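FAD dependent oxidoreductase domain-containing protein (Deinococcus radiodurans R1, PDB 3C4N) is of unknown function but binds ADP and is probably an FAD-dependent oxidoreductase of the ETF-QO/FixC family. Local coordinates at residues Arg56-Gly70 with Ala182-Ala195. Residues are numbered along the deposited sequence; the frame is centred on the assembly and turned at random.
With ADP (adenosine-5'-diphosphate), chain C.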
# COMPACT_ATOMS: atom_id res chain seq x y z
N ARG A 56 1.65 10.01 -11.80
CA ARG A 56 2.93 10.03 -11.10
C ARG A 56 4.07 10.24 -12.08
O ARG A 56 5.12 10.78 -11.71
CB ARG A 56 3.18 8.72 -10.32
CG ARG A 56 2.25 8.48 -9.13
CD ARG A 56 2.21 9.67 -8.19
NE ARG A 56 3.53 10.00 -7.67
CZ ARG A 56 3.80 11.14 -7.03
NH1 ARG A 56 2.86 12.05 -6.85
NH2 ARG A 56 5.02 11.38 -6.58
N GLN A 57 3.88 9.81 -13.32
CA GLN A 57 4.93 9.99 -14.31
C GLN A 57 4.78 11.29 -15.08
O GLN A 57 5.77 11.88 -15.52
CB GLN A 57 4.96 8.80 -15.27
CG GLN A 57 5.36 7.52 -14.58
CD GLN A 57 5.68 6.42 -15.55
OE1 GLN A 57 4.93 6.18 -16.50
NE2 GLN A 57 6.79 5.73 -15.32
N LEU A 58 3.54 11.76 -15.23
CA LEU A 58 3.28 13.01 -15.94
C LEU A 58 3.50 14.24 -15.04
O LEU A 58 4.01 15.26 -15.50
CB LEU A 58 1.85 13.00 -16.51
CG LEU A 58 1.67 12.07 -17.72
CD1 LEU A 58 0.20 11.75 -17.96
CD2 LEU A 58 2.29 12.75 -18.95
N ALA A 59 3.13 14.13 -13.76
CA ALA A 59 3.30 15.22 -12.81
C ALA A 59 3.90 14.75 -11.50
O ALA A 59 3.28 14.86 -10.44
CB ALA A 59 1.95 15.88 -12.56
N PRO A 60 5.14 14.24 -11.54
CA PRO A 60 5.81 13.75 -10.33
C PRO A 60 5.93 14.79 -9.22
O PRO A 60 6.05 14.44 -8.05
CB PRO A 60 7.16 13.27 -10.86
CG PRO A 60 7.46 14.26 -11.93
CD PRO A 60 6.11 14.43 -12.63
N GLY A 61 5.89 16.07 -9.59
CA GLY A 61 6.01 17.13 -8.61
C GLY A 61 4.71 17.49 -7.93
O GLY A 61 4.67 18.36 -7.06
N ARG A 62 3.63 16.82 -8.33
CA ARG A 62 2.32 17.07 -7.76
C ARG A 62 1.90 15.92 -6.85
O ARG A 62 1.64 14.81 -7.32
CB ARG A 62 1.30 17.26 -8.89
CG ARG A 62 1.55 18.53 -9.69
CD ARG A 62 1.34 19.74 -8.81
NE ARG A 62 2.28 20.83 -9.08
CZ ARG A 62 2.41 21.45 -10.24
NH1 ARG A 62 3.29 22.43 -10.38
NH2 ARG A 62 1.66 21.09 -11.28
N SER A 63 1.87 16.18 -5.55
CA SER A 63 1.50 15.16 -4.58
C SER A 63 0.15 14.55 -4.96
O SER A 63 -0.76 15.26 -5.42
CB SER A 63 1.43 15.77 -3.17
OG SER A 63 0.52 16.85 -3.09
N LEU A 64 0.04 13.23 -4.78
CA LEU A 64 -1.18 12.49 -5.11
C LEU A 64 -1.49 11.47 -4.03
O LEU A 64 -0.59 10.78 -3.57
CB LEU A 64 -1.03 11.78 -6.46
CG LEU A 64 -2.14 10.81 -6.87
CD1 LEU A 64 -2.23 10.77 -8.40
CD2 LEU A 64 -1.86 9.41 -6.31
N LEU A 65 -2.75 11.39 -3.62
CA LEU A 65 -3.17 10.43 -2.58
C LEU A 65 -4.15 9.42 -3.20
O LEU A 65 -5.16 9.82 -3.78
CB LEU A 65 -3.87 11.17 -1.43
CG LEU A 65 -3.93 10.59 -0.01
CD1 LEU A 65 -5.27 10.98 0.62
CD2 LEU A 65 -3.80 9.10 -0.01
N LEU A 66 -3.86 8.14 -3.08
CA LEU A 66 -4.73 7.10 -3.62
C LEU A 66 -5.58 6.53 -2.47
O LEU A 66 -5.04 6.05 -1.47
CB LEU A 66 -3.89 5.98 -4.25
CG LEU A 66 -4.35 5.32 -5.55
CD1 LEU A 66 -3.94 3.86 -5.56
CD2 LEU A 66 -5.87 5.44 -5.71
N VAL A 67 -6.90 6.59 -2.62
CA VAL A 67 -7.80 6.07 -1.58
C VAL A 67 -8.65 4.92 -2.08
O VAL A 67 -9.33 5.01 -3.11
CB VAL A 67 -8.76 7.17 -1.04
CG1 VAL A 67 -9.50 6.66 0.21
CG2 VAL A 67 -7.97 8.40 -0.71
N GLU A 68 -8.62 3.84 -1.33
CA GLU A 68 -9.36 2.65 -1.67
C GLU A 68 -10.04 2.12 -0.42
O GLU A 68 -9.42 2.05 0.64
CB GLU A 68 -8.36 1.65 -2.23
CG GLU A 68 -8.82 0.24 -2.19
CD GLU A 68 -10.02 0.01 -3.06
OE1 GLU A 68 -10.84 -0.84 -2.66
OE2 GLU A 68 -10.13 0.67 -4.12
N GLU A 69 -11.31 1.74 -0.53
CA GLU A 69 -12.01 1.24 0.65
C GLU A 69 -11.75 -0.23 0.90
O GLU A 69 -11.97 -0.72 2.01
CB GLU A 69 -13.52 1.49 0.53
CG GLU A 69 -14.20 0.82 -0.65
CD GLU A 69 -15.68 1.17 -0.71
OE1 GLU A 69 -16.36 0.66 -1.64
OE2 GLU A 69 -16.14 1.94 0.17
N GLY A 70 -11.29 -0.92 -0.13
CA GLY A 70 -10.98 -2.33 0.03
C GLY A 70 -9.48 -2.45 0.20
O GLY A 70 -8.81 -1.52 0.66
N ALA A 182 2.86 3.10 -9.00
CA ALA A 182 2.44 4.44 -8.56
C ALA A 182 2.96 4.71 -7.15
O ALA A 182 3.42 5.82 -6.84
CB ALA A 182 0.92 4.54 -8.58
N ILE A 183 2.89 3.68 -6.31
CA ILE A 183 3.36 3.75 -4.93
C ILE A 183 4.87 3.88 -4.89
O ILE A 183 5.42 4.61 -4.06
CB ILE A 183 2.97 2.49 -4.14
CG1 ILE A 183 1.45 2.43 -3.96
CG2 ILE A 183 3.68 2.50 -2.81
CD1 ILE A 183 0.92 1.03 -3.61
N GLY A 184 5.54 3.16 -5.78
CA GLY A 184 6.99 3.22 -5.84
C GLY A 184 7.42 4.56 -6.39
O GLY A 184 8.60 4.87 -6.43
N GLN A 185 6.44 5.35 -6.84
CA GLN A 185 6.75 6.65 -7.38
C GLN A 185 6.32 7.76 -6.45
O GLN A 185 6.21 8.92 -6.85
CB GLN A 185 6.11 6.85 -8.75
CG GLN A 185 6.59 5.86 -9.78
CD GLN A 185 8.08 5.90 -9.96
OE1 GLN A 185 8.62 6.92 -10.39
NE2 GLN A 185 8.76 4.80 -9.63
N GLY A 186 6.08 7.40 -5.19
CA GLY A 186 5.70 8.41 -4.21
C GLY A 186 4.23 8.75 -4.11
O GLY A 186 3.85 9.83 -3.64
N ALA A 187 3.38 7.84 -4.56
CA ALA A 187 1.95 8.08 -4.47
C ALA A 187 1.51 7.74 -3.05
O ALA A 187 1.87 6.69 -2.52
CB ALA A 187 1.20 7.20 -5.47
N GLY A 188 0.77 8.65 -2.43
CA GLY A 188 0.29 8.38 -1.09
C GLY A 188 -0.68 7.23 -1.22
O GLY A 188 -1.34 7.10 -2.26
N LEU A 189 -0.78 6.38 -0.21
CA LEU A 189 -1.70 5.25 -0.29
C LEU A 189 -2.55 5.12 0.95
O LEU A 189 -2.05 5.15 2.08
CB LEU A 189 -0.92 3.96 -0.52
CG LEU A 189 -1.66 2.63 -0.76
CD1 LEU A 189 -2.20 2.07 0.54
CD2 LEU A 189 -2.76 2.82 -1.78
N LEU A 190 -3.85 4.99 0.74
CA LEU A 190 -4.77 4.85 1.85
C LEU A 190 -5.73 3.72 1.48
O LEU A 190 -6.47 3.82 0.51
CB LEU A 190 -5.53 6.16 2.03
CG LEU A 190 -5.68 6.71 3.44
CD1 LEU A 190 -4.33 6.79 4.14
CD2 LEU A 190 -6.32 8.09 3.36
N LEU A 191 -5.68 2.63 2.23
CA LEU A 191 -6.55 1.49 1.96
C LEU A 191 -7.63 1.39 3.03
O LEU A 191 -7.62 2.15 4.00
CB LEU A 191 -5.74 0.20 1.93
CG LEU A 191 -4.59 0.16 0.93
CD1 LEU A 191 -3.76 -1.09 1.14
CD2 LEU A 191 -5.14 0.21 -0.49
N ASN A 192 -8.55 0.45 2.84
CA ASN A 192 -9.64 0.22 3.77
C ASN A 192 -10.24 1.54 4.27
O ASN A 192 -10.55 1.69 5.45
CB ASN A 192 -9.14 -0.62 4.95
CG ASN A 192 -8.36 -1.85 4.48
OD1 ASN A 192 -7.12 -1.88 4.53
ND2 ASN A 192 -9.08 -2.87 4.03
N THR A 193 -10.40 2.48 3.35
CA THR A 193 -10.93 3.80 3.64
C THR A 193 -11.99 4.22 2.61
O THR A 193 -11.74 4.22 1.40
CB THR A 193 -9.81 4.84 3.63
OG1 THR A 193 -8.65 4.29 4.24
CG2 THR A 193 -10.22 6.08 4.37
N ARG A 194 -13.16 4.58 3.10
CA ARG A 194 -14.24 5.01 2.23
C ARG A 194 -14.15 6.52 2.11
O ARG A 194 -14.12 7.23 3.11
CB ARG A 194 -15.59 4.58 2.82
CG ARG A 194 -16.79 4.97 1.98
CD ARG A 194 -18.07 4.35 2.55
NE ARG A 194 -18.37 4.82 3.91
CZ ARG A 194 -18.77 6.05 4.21
NH1 ARG A 194 -18.91 6.96 3.26
NH2 ARG A 194 -19.03 6.38 5.48
N ALA A 195 -14.08 6.99 0.88
CA ALA A 195 -14.01 8.41 0.63
C ALA A 195 -15.42 8.95 0.38
O ALA A 195 -16.26 8.28 -0.23
CB ALA A 195 -13.10 8.67 -0.58
PB ADP C . -12.98 0.13 -12.24
O1B ADP C . -13.64 1.21 -12.96
O2B ADP C . -11.40 0.19 -12.44
O3B ADP C . -13.53 -1.30 -12.76
PA ADP C . -13.44 -1.05 -9.91
O1A ADP C . -14.88 -1.30 -9.70
O2A ADP C . -12.80 -2.31 -10.70
O3A ADP C . -13.21 0.32 -10.71
O5' ADP C . -12.64 -0.71 -8.57
C5' ADP C . -12.70 0.67 -8.38
C4' ADP C . -12.43 1.02 -6.94
O4' ADP C . -13.01 2.12 -6.18
C3' ADP C . -12.95 -0.26 -6.37
O3' ADP C . -11.94 -1.27 -6.44
C2' ADP C . -13.36 0.09 -4.94
O2' ADP C . -12.66 -0.74 -4.00
C1' ADP C . -13.03 1.60 -4.82
N9 ADP C . -14.04 2.41 -4.22
C8 ADP C . -15.41 2.35 -4.56
N7 ADP C . -16.07 3.20 -3.80
C5 ADP C . -15.20 3.86 -2.99
C6 ADP C . -15.29 4.93 -2.06
N6 ADP C . -16.42 5.77 -2.03
N1 ADP C . -14.17 5.32 -1.40
C2 ADP C . -12.99 4.74 -1.62
N3 ADP C . -12.84 3.80 -2.49
C4 ADP C . -13.90 3.35 -3.27
O HOH W 1 7.65 9.76 -11.62
O HOH W 2 2.64 12.23 -4.11
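Arg56, on the last turn of helix 46-58, grips the backbone O of Gln185 side-on with two nitrogens. Its NH2 lies 2.7 Å from Gln185 O and in the carbonyl plane. Its NE, at 3.0 Å from the same O, sits above that plane. The chain bends at chi2 and chi3 (-52° and -58°), which turns the NE/NH2 edge of the guanidinium to Gln185 O in the turn that ends helix 171-183. There Gly186 O lies over one guanidinium face, and Ala187 CB packs 3.8 Å from Arg56 CD. With an alanine in place of Arg56, Gln185 O would probably lose both of these donors, and a gap would be likely to open beside Ala187. Two waters add links: one donates to Arg56 O and Gln185 OE1, the other accepts from Leu64 N and donates to Gly186 O. A Schellman motif with Gly186 at positive phi closes the helix.

Beyond it, strands 64-67 and 188-190 pair in parallel. Gly188 N donates to Leu64 O, Leu66 N to Gly188 O, Leu190 N to Leu66 O and Glu68 N to Leu190 O. Leu66 CD1 meets Leu189 CD2 at 4.1 Å on one face of the sheet. On the other, Leu65 CD2 reaches Leu190 CB. Past the strands, Thr193 N donates to Glu68 O in a nearly straight bond (171°), and Asn192 N to Gly70 O. Val67 CG1 packs 3.9 Å from Thr193 CB.

These ends hold the nucleotide. Ala195 N donates to adenine N1 at 2.8 Å, and adenine N6 donates to Ala195 O. The Glu68 carboxylate lies at the ribose, and its OE2 accepts from Ala44 N. An acid after the second strand, beside the ribose, is characteristic of the Rossmann-type dinucleotide-binding fold, consistent with an FAD site whose ADP half is occupied here.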